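Long-range contacts in pollen receptor-like kinase 3 (Arabidopsis thaliana, PDB 5WLS), which probably acts as a receptor-like protein kinase of pollen, with a leucine-rich-repeat extracellular domain built like those of the SERK co-receptors: residues V5-R9 / S20-G24; T42-I46 / L65-I71; S79-P83 / S100-I105; L164-D168 / N187-F192. One frame throughout, in Å; residues are numbered along the deposited sequence.

Contact 1: residues V5-R9 / S20-G24; sequences VRFKR and SWRTG
Arg9 and Trp21 form a cation-pi pair across these segments. Arg9 CZ lies 4.2 Å from the centroid of the six-membered ring of Trp21 and only 13° off its normal, which places the charge over the ring face. The guanidinium is not laid flat on the indole: the two planes are 59° apart. NE makes the closest approach, 3.3 Å from Trp21 CE3, above the ring and offset toward its rim. Bends at chi2 and chi3 bring the arginine chain over the indole, and its NH1 is tied down by the carbonyl oxygen of Asp17.

Apolar packing comes from Val5, one turn earlier on the same helix. Its CG1, anti to the backbone N (chi1 178°), is directed at the six-membered ring, 3.3 Å from Trp21 CE3.

The remaining contacts are van der Waals touches, without a hydrogen bond between the segments. The Arg6 and Thr23 side chains cross at about a right angle, Arg6 CD 3.3 Å from Thr23 OG1, and Arg6 CG is 3.7 Å from Trp21 O.

Beyond the pair, Trp21 NE1 donates to Phe33 O and the indole stacks with Trp32. Helix 3-9 is thus pinned through Val5 and Arg9 to a buried tryptophan of the following loop, within the N-terminal capping domain of a plant leucine-rich-repeat protein, which also holds the Cys28-Cys37 disulfide.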
loop_
_atom_site.group_PDB
_atom_site.type_symbol
_atom_site.label_atom_id
_atom_site.label_comp_id
_atom_site.label_asym_id
_atom_site.label_seq_id
_atom_site.Cartn_x
_atom_site.Cartn_y
_atom_site.Cartn_z
ATOM N N VAL A 5 17.788 -5.914 -8.002
ATOM C CA VAL A 5 17.248 -4.603 -8.325
ATOM C C VAL A 5 17.149 -4.419 -9.835
ATOM O O VAL A 5 16.186 -3.818 -10.335
ATOM C CB VAL A 5 18.108 -3.528 -7.641
ATOM C CG1 VAL A 5 17.628 -2.156 -7.972
ATOM C CG2 VAL A 5 18.065 -3.740 -6.141
ATOM N N ARG A 6 18.110 -4.957 -10.601
ATOM C CA ARG A 6 17.924 -4.776 -12.035
ATOM C C ARG A 6 17.178 -5.944 -12.679
ATOM O O ARG A 6 16.757 -5.827 -13.834
ATOM C CB ARG A 6 19.259 -4.552 -12.750
ATOM C CG ARG A 6 19.049 -3.934 -14.136
ATOM C CD ARG A 6 19.844 -4.575 -15.247
ATOM N NE ARG A 6 19.965 -3.685 -16.403
ATOM C CZ ARG A 6 20.212 -4.101 -17.641
ATOM N NH1 ARG A 6 20.367 -5.394 -17.889
ATOM N NH2 ARG A 6 20.307 -3.225 -18.634
ATOM N N PHE A 7 16.933 -7.031 -11.941
ATOM C CA PHE A 7 15.823 -7.916 -12.288
ATOM C C PHE A 7 14.527 -7.135 -12.247
ATOM O O PHE A 7 13.713 -7.196 -13.173
ATOM C CB PHE A 7 15.713 -9.101 -11.315
ATOM C CG PHE A 7 16.846 -10.090 -11.369
ATOM C CD1 PHE A 7 17.772 -10.089 -12.400
ATOM C CD2 PHE A 7 16.957 -11.054 -10.377
ATOM C CE1 PHE A 7 18.801 -11.013 -12.409
ATOM C CE2 PHE A 7 17.976 -11.981 -10.391
ATOM C CZ PHE A 7 18.899 -11.962 -11.411
ATOM N N LYS A 8 14.334 -6.376 -11.166
ATOM C CA LYS A 8 13.081 -5.667 -10.960
ATOM C C LYS A 8 12.914 -4.537 -11.967
ATOM O O LYS A 8 11.799 -4.277 -12.436
ATOM C CB LYS A 8 13.025 -5.134 -9.530
ATOM C CG LYS A 8 11.658 -4.666 -9.091
ATOM C CD LYS A 8 11.566 -3.156 -9.161
ATOM C CE LYS A 8 10.237 -2.665 -8.630
ATOM N NZ LYS A 8 10.126 -1.188 -8.751
ATOM N N ARG A 9 14.005 -3.856 -12.315
ATOM C CA ARG A 9 13.912 -2.825 -13.344
ATOM C C ARG A 9 13.534 -3.394 -14.705
ATOM O O ARG A 9 12.871 -2.708 -15.494
ATOM C CB ARG A 9 15.241 -2.081 -13.448
ATOM C CG ARG A 9 15.294 -1.114 -14.592
ATOM C CD ARG A 9 15.983 0.158 -14.194
ATOM N NE ARG A 9 15.247 0.951 -13.213
ATOM C CZ ARG A 9 14.677 2.119 -13.485
ATOM N NH1 ARG A 9 14.703 2.593 -14.717
ATOM N NH2 ARG A 9 14.045 2.791 -12.537
ATOM N N SER A 20 21.391 5.591 -14.253
ATOM C CA SER A 20 21.056 4.183 -14.436
ATOM C C SER A 20 21.208 3.289 -13.225
ATOM O O SER A 20 21.867 3.617 -12.240
ATOM C CB SER A 20 21.904 3.565 -15.553
ATOM O OG SER A 20 21.766 2.151 -15.544
ATOM N N TRP A 21 20.604 2.114 -13.358
ATOM C CA TRP A 21 20.730 1.034 -12.387
ATOM C C TRP A 21 21.680 -0.016 -12.957
ATOM O O TRP A 21 21.324 -1.167 -13.224
ATOM C CB TRP A 21 19.356 0.447 -12.062
ATOM C CG TRP A 21 18.482 1.346 -11.211
ATOM C CD1 TRP A 21 18.694 2.664 -10.923
ATOM C CD2 TRP A 21 17.285 0.973 -10.511
ATOM N NE1 TRP A 21 17.695 3.138 -10.104
ATOM C CE2 TRP A 21 16.820 2.120 -9.836
ATOM C CE3 TRP A 21 16.555 -0.213 -10.402
ATOM C CZ2 TRP A 21 15.662 2.111 -9.058
ATOM C CZ3 TRP A 21 15.405 -0.220 -9.625
ATOM C CH2 TRP A 21 14.971 0.933 -8.964
ATOM N N ARG A 22 22.918 0.436 -13.155
ATOM C CA ARG A 22 23.930 -0.364 -13.829
ATOM C C ARG A 22 24.255 -1.609 -13.018
ATOM O O ARG A 22 24.506 -1.533 -11.813
ATOM C CB ARG A 22 25.190 0.471 -14.060
ATOM N N THR A 23 24.256 -2.758 -13.698
ATOM C CA THR A 23 24.362 -4.049 -13.031
ATOM C C THR A 23 25.702 -4.253 -12.332
ATOM O O THR A 23 25.801 -5.118 -11.455
ATOM C CB THR A 23 24.130 -5.169 -14.047
ATOM O OG1 THR A 23 23.102 -4.775 -14.964
ATOM C CG2 THR A 23 23.704 -6.455 -13.351
ATOM N N GLY A 24 26.728 -3.484 -12.682
ATOM C CA GLY A 24 28.023 -3.675 -12.060
ATOM C C GLY A 24 28.438 -2.572 -11.108
ATOM O O GLY A 24 29.632 -2.380 -10.862
#

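Contact 2: residues T42-I46 / L65-I71; sequences TVSGI and LPNLRTI
Thr42 reaches Asn67 through its hydroxyl: OG1 donates to Asn67 OD1 at 3.3 Å, in the carbonyl plane and on a lone pair. With OG1 turned anti to the backbone N (chi1 -176°), the hydroxyl meets the turn formed by Leu65 to Leu68. A valine in place of Thr42 would probably leave Asn67 OD1 without this donor and the amide freer to turn. Val43 puts CG1 against Leu65 CD1 at 4.0 Å. The carbonyl oxygen of Ser44 takes two donors, Arg69 N at 2.6 Å in a nearly straight bond (170° at the hydrogen) and Thr70 N at 3.0 Å. Gly45 lies opposite Thr70 in parallel register, and a side chain there would collide with Thr70 OG1. Ile46 N continues the ladder, donating to Thr70 O at 2.9 Å, while a water joins Ile46 O to Thr70 OG1. The side chain of Ile46 turns to the buried face, where its CG1 lies 4.3 Å from Leu68 CD1. On the other edge of strand 42-47, Ser44 and Gly45 form a classic beta bulge against Tyr36 of antiparallel strand 35-38. Helix 59-63, the connection of this beta-alpha-beta unit, packs Leu62 on Ile46 and Ile71, and helix 3-9 covers Leu65 with Leu4 and Val5.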
loop_
_atom_site.group_PDB
_atom_site.type_symbol
_atom_site.label_atom_id
_atom_site.label_comp_id
_atom_site.label_asym_id
_atom_site.label_seq_id
_atom_site.Cartn_x
_atom_site.Cartn_y
_atom_site.Cartn_z
ATOM N N THR A 42 23.286 -0.648 2.682
ATOM C CA THR A 42 22.327 -1.645 2.222
ATOM C C THR A 42 21.026 -0.987 1.778
ATOM O O THR A 42 20.661 0.081 2.257
ATOM C CB THR A 42 22.046 -2.687 3.314
ATOM O OG1 THR A 42 21.174 -3.702 2.802
ATOM C CG2 THR A 42 21.415 -2.036 4.534
ATOM N N VAL A 43 20.335 -1.626 0.839
ATOM C CA VAL A 43 19.135 -1.040 0.249
ATOM C C VAL A 43 17.960 -1.219 1.203
ATOM O O VAL A 43 17.706 -2.323 1.698
ATOM C CB VAL A 43 18.844 -1.668 -1.122
ATOM C CG1 VAL A 43 17.467 -1.254 -1.617
ATOM C CG2 VAL A 43 19.915 -1.261 -2.122
ATOM N N SER A 44 17.235 -0.126 1.460
ATOM C CA SER A 44 16.111 -0.120 2.392
ATOM C C SER A 44 14.810 0.414 1.803
ATOM O O SER A 44 13.740 0.175 2.389
ATOM C CB SER A 44 16.460 0.704 3.640
ATOM O OG SER A 44 16.817 2.029 3.285
ATOM N N GLY A 45 14.855 1.116 0.679
ATOM C CA GLY A 45 13.646 1.633 0.063
ATOM C C GLY A 45 13.804 1.749 -1.435
ATOM O O GLY A 45 14.912 1.921 -1.951
ATOM N N ILE A 46 12.678 1.646 -2.136
ATOM C CA ILE A 46 12.606 1.887 -3.573
ATOM C C ILE A 46 11.557 2.963 -3.806
ATOM O O ILE A 46 10.412 2.825 -3.362
ATOM C CB ILE A 46 12.267 0.609 -4.361
ATOM C CG1 ILE A 46 13.408 -0.406 -4.260
ATOM C CG2 ILE A 46 11.970 0.943 -5.817
ATOM C CD1 ILE A 46 13.075 -1.761 -4.853
ATOM N N LEU A 65 16.434 -8.530 -1.102
ATOM C CA LEU A 65 16.902 -7.373 -0.344
ATOM C C LEU A 65 16.471 -7.539 1.103
ATOM O O LEU A 65 15.304 -7.279 1.432
ATOM C CB LEU A 65 16.347 -6.067 -0.921
ATOM C CG LEU A 65 16.470 -5.823 -2.417
ATOM C CD1 LEU A 65 15.681 -4.598 -2.853
ATOM C CD2 LEU A 65 17.970 -5.516 -2.564
ATOM N N PRO A 66 17.372 -7.929 2.010
ATOM C CA PRO A 66 16.931 -8.327 3.355
ATOM C C PRO A 66 16.554 -7.177 4.264
ATOM O O PRO A 66 15.863 -7.420 5.261
ATOM C CB PRO A 66 18.147 -9.088 3.908
ATOM C CG PRO A 66 19.308 -8.487 3.208
ATOM C CD PRO A 66 18.818 -8.134 1.819
ATOM N N ASN A 67 16.962 -5.947 3.973
ATOM C CA ASN A 67 16.598 -4.830 4.829
ATOM C C ASN A 67 15.731 -3.817 4.103
ATOM O O ASN A 67 15.630 -2.665 4.542
ATOM C CB ASN A 67 17.860 -4.152 5.367
ATOM C CG ASN A 67 18.858 -5.148 5.918
ATOM O OD1 ASN A 67 19.876 -5.429 5.283
ATOM N ND2 ASN A 67 18.539 -5.744 7.057
ATOM N N LEU A 68 15.056 -4.233 3.035
ATOM C CA LEU A 68 14.120 -3.344 2.370
ATOM C C LEU A 68 12.916 -3.119 3.272
ATOM O O LEU A 68 12.309 -4.070 3.776
ATOM C CB LEU A 68 13.693 -3.926 1.023
ATOM C CG LEU A 68 12.654 -3.104 0.268
ATOM C CD1 LEU A 68 13.294 -1.829 -0.225
ATOM C CD2 LEU A 68 12.128 -3.883 -0.930
ATOM N N ARG A 69 12.584 -1.851 3.481
ATOM C CA ARG A 69 11.512 -1.473 4.383
ATOM C C ARG A 69 10.451 -0.605 3.740
ATOM O O ARG A 69 9.330 -0.560 4.260
ATOM C CB ARG A 69 12.073 -0.721 5.600
ATOM C CG ARG A 69 13.146 -1.460 6.384
ATOM C CD ARG A 69 12.533 -2.196 7.560
ATOM N NE ARG A 69 13.515 -2.956 8.326
ATOM C CZ ARG A 69 13.934 -4.175 8.005
ATOM N NH1 ARG A 69 13.459 -4.778 6.924
ATOM N NH2 ARG A 69 14.828 -4.791 8.766
ATOM N N THR A 70 10.747 0.079 2.636
ATOM C CA THR A 70 9.771 0.995 2.060
ATOM C C THR A 70 9.719 0.829 0.551
ATOM O O THR A 70 10.759 0.783 -0.115
ATOM C CB THR A 70 10.089 2.456 2.415
ATOM O OG1 THR A 70 11.422 2.775 2.001
ATOM C CG2 THR A 70 9.960 2.687 3.915
ATOM N N ILE A 71 8.500 0.744 0.025
ATOM C CA ILE A 71 8.241 0.697 -1.407
ATOM C C ILE A 71 7.257 1.809 -1.740
ATOM O O ILE A 71 6.199 1.914 -1.110
ATOM C CB ILE A 71 7.679 -0.670 -1.846
ATOM C CG1 ILE A 71 8.751 -1.754 -1.724
ATOM C CG2 ILE A 71 7.139 -0.598 -3.271
ATOM C CD1 ILE A 71 8.209 -3.164 -1.814
HETATM O O HOH W 1 10.418 4.357 -0.503
#

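Contact 3: residues S79-P83 / S100-I105; sequences SGPLP and SFSGEI
Phe101 lies against segment 79-83, its ring meeting a different group on each approach. CG stands anti to the carbonyl carbon (chi1 -75°), and this directs the ring at segment 79-83. There Gly80 O sits at the ring edge, in its plane, 3.3 Å from Phe101 CD1. Leu82 comes over one face, its CD1 offset toward the rim and 4.2 Å from Phe101 CD2, while Pro83 meets the ring at about a right angle, CD 3.5 Å from Phe101 CE1. The leucine divides its methyls between two partners: CG is anti to the backbone N (chi1 -176°), and the second branch, CD2, lies 4.1 Å from Ile105 CG1. Both segments share Ser-Gly-x-(Leu/Ile), as in the plant-type repeat consensus, and the first also carries the proline that follows it; in such repeats short, loosely bonded strands line the flank of the solenoid beside the main sheet. Between backbones, Ser102 N donates to Gly80 O at 3.0 Å and nearly straight (168° at the hydrogen), but from above the carbonyl plane. A water bridges the next step, accepting from Leu82 N and donating to Ser102 O. Gly80, with its positive phi, has backbone angles that would jam a side chain against the preceding carbonyl. Phe101 N is hydrogen-bonded to Asn124 OD1.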
loop_
_atom_site.group_PDB
_atom_site.type_symbol
_atom_site.label_atom_id
_atom_site.label_comp_id
_atom_site.label_asym_id
_atom_site.label_seq_id
_atom_site.Cartn_x
_atom_site.Cartn_y
_atom_site.Cartn_z
ATOM N N SER A 79 -0.853 -2.811 -13.273
ATOM C CA SER A 79 -2.187 -3.388 -13.263
ATOM C C SER A 79 -2.087 -4.879 -12.961
ATOM O O SER A 79 -0.996 -5.446 -12.850
ATOM C CB SER A 79 -2.950 -3.100 -14.565
ATOM O OG SER A 79 -2.681 -4.062 -15.567
ATOM N N GLY A 80 -3.248 -5.521 -12.871
ATOM C CA GLY A 80 -3.331 -6.910 -12.488
ATOM C C GLY A 80 -3.592 -6.999 -11.000
ATOM O O GLY A 80 -3.816 -5.982 -10.335
ATOM N N PRO A 81 -3.568 -8.204 -10.443
ATOM C CA PRO A 81 -3.843 -8.352 -9.011
ATOM C C PRO A 81 -2.725 -7.761 -8.167
ATOM O O PRO A 81 -1.598 -7.559 -8.623
ATOM C CB PRO A 81 -3.939 -9.869 -8.821
ATOM C CG PRO A 81 -3.104 -10.432 -9.920
ATOM C CD PRO A 81 -3.247 -9.490 -11.085
ATOM N N LEU A 82 -3.055 -7.484 -6.915
ATOM C CA LEU A 82 -2.074 -6.884 -6.025
ATOM C C LEU A 82 -0.988 -7.904 -5.723
ATOM O O LEU A 82 -1.295 -8.994 -5.219
ATOM C CB LEU A 82 -2.739 -6.405 -4.737
ATOM C CG LEU A 82 -1.813 -5.663 -3.775
ATOM C CD1 LEU A 82 -1.465 -4.300 -4.350
ATOM C CD2 LEU A 82 -2.486 -5.493 -2.421
ATOM N N PRO A 83 0.273 -7.610 -6.018
ATOM C CA PRO A 83 1.329 -8.603 -5.848
ATOM C C PRO A 83 1.504 -8.951 -4.383
ATOM O O PRO A 83 1.172 -8.146 -3.499
ATOM C CB PRO A 83 2.572 -7.895 -6.416
ATOM C CG PRO A 83 2.030 -6.816 -7.298
ATOM C CD PRO A 83 0.775 -6.368 -6.620
ATOM N N SER A 100 -3.126 1.006 -11.336
ATOM C CA SER A 100 -4.336 0.373 -11.862
ATOM C C SER A 100 -4.465 -1.078 -11.402
ATOM O O SER A 100 -4.955 -1.941 -12.135
ATOM C CB SER A 100 -4.392 0.460 -13.387
ATOM O OG SER A 100 -4.488 1.810 -13.802
ATOM N N PHE A 101 -4.046 -1.361 -10.168
ATOM C CA PHE A 101 -4.244 -2.692 -9.607
ATOM C C PHE A 101 -5.728 -2.964 -9.393
ATOM O O PHE A 101 -6.476 -2.099 -8.934
ATOM C CB PHE A 101 -3.500 -2.847 -8.280
ATOM C CG PHE A 101 -2.013 -2.998 -8.422
ATOM C CD1 PHE A 101 -1.465 -4.095 -9.070
ATOM C CD2 PHE A 101 -1.158 -2.054 -7.878
ATOM C CE1 PHE A 101 -0.093 -4.232 -9.193
ATOM C CE2 PHE A 101 0.212 -2.187 -7.994
ATOM C CZ PHE A 101 0.747 -3.278 -8.651
ATOM N N SER A 102 -6.149 -4.172 -9.750
ATOM C CA SER A 102 -7.552 -4.546 -9.798
ATOM C C SER A 102 -7.763 -5.836 -9.014
ATOM O O SER A 102 -6.812 -6.524 -8.641
ATOM C CB SER A 102 -8.049 -4.667 -11.242
ATOM O OG SER A 102 -7.613 -5.871 -11.847
ATOM N N GLY A 103 -9.032 -6.155 -8.767
ATOM C CA GLY A 103 -9.395 -7.425 -8.167
ATOM C C GLY A 103 -9.558 -7.333 -6.663
ATOM O O GLY A 103 -9.392 -6.282 -6.038
ATOM N N GLU A 104 -9.898 -8.474 -6.070
ATOM C CA GLU A 104 -10.120 -8.552 -4.634
ATOM C C GLU A 104 -8.855 -8.998 -3.915
ATOM O O GLU A 104 -8.177 -9.937 -4.342
ATOM C CB GLU A 104 -11.266 -9.514 -4.317
ATOM C CG GLU A 104 -11.519 -9.712 -2.832
ATOM C CD GLU A 104 -12.828 -10.424 -2.548
ATOM O OE1 GLU A 104 -13.297 -10.379 -1.390
ATOM O OE2 GLU A 104 -13.402 -11.013 -3.488
ATOM N N ILE A 105 -8.540 -8.312 -2.823
ATOM C CA ILE A 105 -7.393 -8.671 -2.001
ATOM C C ILE A 105 -7.813 -9.789 -1.059
ATOM O O ILE A 105 -8.888 -9.728 -0.451
ATOM C CB ILE A 105 -6.878 -7.451 -1.223
ATOM C CG1 ILE A 105 -6.443 -6.342 -2.181
ATOM C CG2 ILE A 105 -5.715 -7.839 -0.329
ATOM C CD1 ILE A 105 -6.665 -4.949 -1.634
HETATM O O HOH W 2 -5.930 -7.735 -6.087
#

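Contact 4: residues L164-D168 / N187-F192; sequences LKSLD and NLEMKF
Parallel strand pairing joins Ser166, Leu167 and Asp168 to Glu189, Met190 and Lys191, at the C-terminal edge of the main sheet. The axes of strands 166-168 and 189-191 are 4.7 Å apart and only 3° from parallel. Three backbone bonds set the register: Glu189 N to Lys165 O, Leu167 N to Glu189 O at 2.8 Å and nearly straight (171° at the hydrogen), and Lys191 N to Leu167 O at 2.9 Å. On the buried face, Leu188 CD1 tucks against Leu164 CD2 at 3.7 Å, and Leu167 CD2 reaches Phe192 CZ at 4.0 Å. Ile182 of helix 180-183 packs on Leu167, Leu188 and Phe192. On the opposite face, Asp168 CG lies opposite the backbone N (chi1 -173°), which brings the carboxylate alongside Lys191, OD1 being 3.6 Å from Lys191 CB. That OD1 also accepts from Ser170 N. An alanine replacing Asp168 is likely to leave Ser170 N without its acceptor and the Lys191 chain without its carboxylate neighbour. Lys191 NZ forms a long salt bridge with Glu189 OE2 at 3.7 Å; Asp168 OD2, 4.8 Å from Lys191 NZ, is not in contact. Hydrocarbon thus fills the Leu167 face, while the Asp168 face is polar, its exposed Glu189 and Lys191 loosely paired and Asp168 probably adding only weak attraction.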
loop_
_atom_site.group_PDB
_atom_site.type_symbol
_atom_site.label_atom_id
_atom_site.label_comp_id
_atom_site.label_asym_id
_atom_site.label_seq_id
_atom_site.Cartn_x
_atom_site.Cartn_y
_atom_site.Cartn_z
ATOM N N LEU A 164 -3.241 4.441 14.795
ATOM C CA LEU A 164 -3.880 4.860 13.550
ATOM C C LEU A 164 -4.343 6.307 13.651
ATOM O O LEU A 164 -5.258 6.619 14.419
ATOM C CB LEU A 164 -5.063 3.954 13.198
ATOM C CG LEU A 164 -5.742 4.281 11.860
ATOM C CD1 LEU A 164 -4.977 3.666 10.695
ATOM C CD2 LEU A 164 -7.201 3.843 11.846
ATOM N N LYS A 165 -3.716 7.204 12.887
ATOM C CA LYS A 165 -4.071 8.615 12.923
ATOM C C LYS A 165 -4.728 9.117 11.645
ATOM O O LYS A 165 -5.304 10.210 11.661
ATOM C CB LYS A 165 -2.831 9.477 13.216
ATOM C CG LYS A 165 -1.637 9.223 12.307
ATOM C CD LYS A 165 -0.676 10.407 12.354
ATOM C CE LYS A 165 0.381 10.332 11.263
ATOM N NZ LYS A 165 1.566 9.537 11.686
ATOM N N SER A 166 -4.674 8.358 10.552
ATOM C CA SER A 166 -5.250 8.811 9.289
ATOM C C SER A 166 -5.829 7.618 8.546
ATOM O O SER A 166 -5.098 6.686 8.193
ATOM C CB SER A 166 -4.205 9.525 8.429
ATOM O OG SER A 166 -4.708 9.770 7.127
ATOM N N LEU A 167 -7.137 7.663 8.307
ATOM C CA LEU A 167 -7.864 6.630 7.584
ATOM C C LEU A 167 -8.724 7.311 6.532
ATOM O O LEU A 167 -9.552 8.168 6.863
ATOM C CB LEU A 167 -8.738 5.803 8.531
ATOM C CG LEU A 167 -9.653 4.787 7.848
ATOM C CD1 LEU A 167 -8.821 3.674 7.234
ATOM C CD2 LEU A 167 -10.702 4.237 8.802
ATOM N N ASP A 168 -8.537 6.928 5.270
ATOM C CA ASP A 168 -9.293 7.504 4.161
ATOM C C ASP A 168 -9.906 6.367 3.357
ATOM O O ASP A 168 -9.193 5.640 2.658
ATOM C CB ASP A 168 -8.403 8.382 3.279
ATOM C CG ASP A 168 -9.188 9.144 2.218
ATOM O OD1 ASP A 168 -10.393 8.869 2.034
ATOM O OD2 ASP A 168 -8.596 10.030 1.568
ATOM N N ASN A 187 -8.391 10.705 18.073
ATOM C CA ASN A 187 -7.145 11.176 17.481
ATOM C C ASN A 187 -7.018 10.745 16.026
ATOM O O ASN A 187 -5.907 10.652 15.498
ATOM C CB ASN A 187 -5.947 10.681 18.294
ATOM C CG ASN A 187 -5.978 9.179 18.526
ATOM O OD1 ASN A 187 -6.817 8.468 17.973
ATOM N ND2 ASN A 187 -5.064 8.690 19.358
ATOM N N LEU A 188 -8.142 10.473 15.373
ATOM C CA LEU A 188 -8.182 9.796 14.083
ATOM C C LEU A 188 -8.796 10.716 13.035
ATOM O O LEU A 188 -10.000 10.991 13.075
ATOM C CB LEU A 188 -8.981 8.496 14.199
ATOM C CG LEU A 188 -9.191 7.650 12.948
ATOM C CD1 LEU A 188 -7.881 7.458 12.202
ATOM C CD2 LEU A 188 -9.818 6.307 13.307
ATOM N N GLU A 189 -7.978 11.210 12.112
ATOM C CA GLU A 189 -8.521 11.851 10.918
ATOM C C GLU A 189 -9.104 10.766 10.021
ATOM O O GLU A 189 -8.362 9.978 9.429
ATOM C CB GLU A 189 -7.459 12.666 10.178
ATOM C CG GLU A 189 -8.059 13.645 9.164
ATOM C CD GLU A 189 -7.028 14.234 8.211
ATOM O OE1 GLU A 189 -5.819 14.016 8.429
ATOM O OE2 GLU A 189 -7.432 14.883 7.220
ATOM N N MET A 190 -10.429 10.714 9.927
ATOM C CA MET A 190 -11.115 9.692 9.155
ATOM C C MET A 190 -11.967 10.346 8.081
ATOM O O MET A 190 -12.509 11.442 8.267
ATOM C CB MET A 190 -11.982 8.801 10.056
ATOM C CG MET A 190 -13.072 9.539 10.820
ATOM S SD MET A 190 -13.809 8.532 12.124
ATOM C CE MET A 190 -12.572 8.644 13.409
ATOM N N LYS A 191 -12.061 9.666 6.941
ATOM C CA LYS A 191 -12.828 10.168 5.812
ATOM C C LYS A 191 -13.656 9.040 5.225
ATOM O O LYS A 191 -13.138 7.940 4.983
ATOM C CB LYS A 191 -11.928 10.780 4.738
ATOM C CG LYS A 191 -11.262 12.073 5.185
ATOM C CD LYS A 191 -10.290 12.606 4.145
ATOM C CE LYS A 191 -9.564 13.842 4.662
ATOM N NZ LYS A 191 -8.470 14.287 3.753
ATOM N N PHE A 192 -14.954 9.338 4.981
ATOM C CA PHE A 192 -15.877 8.322 4.485
ATOM C C PHE A 192 -16.820 8.824 3.386
ATOM O O PHE A 192 -17.675 8.034 2.923
ATOM C CB PHE A 192 -16.692 7.722 5.634
ATOM C CG PHE A 192 -15.850 7.066 6.725
ATOM C CD1 PHE A 192 -15.296 5.792 6.590
ATOM C CD2 PHE A 192 -15.641 7.746 7.911
ATOM C CE1 PHE A 192 -14.560 5.240 7.622
ATOM C CE2 PHE A 192 -14.905 7.205 8.935
ATOM C CZ PHE A 192 -14.361 5.949 8.792
#

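How the contacts relate
The four contacts come in series along the chain, each closing before the next opens, as expected of a solenoid built repeat by repeat. Contact 1, in the N-terminal cap, touches contact 2: Val5 CG2 packs on Leu65 CD2 at 4.0 Å, the centres of the two contacts being about 14 Å apart. Contacts 2 and 4 pair parallel strands of the same eight-stranded sheet, with centres about 27 Å apart, the latter reaching its outermost strand, 189-191. Contact 3 belongs to a separate two-stranded sheet, about 22 Å from contact 2 and 24 Å from contact 4, centre to centre. Contacts 1 and 4 lie on opposite sides of the chain's centre, about 38 Å apart, so the four sample the solenoid from N-terminal cap to last sheet strand.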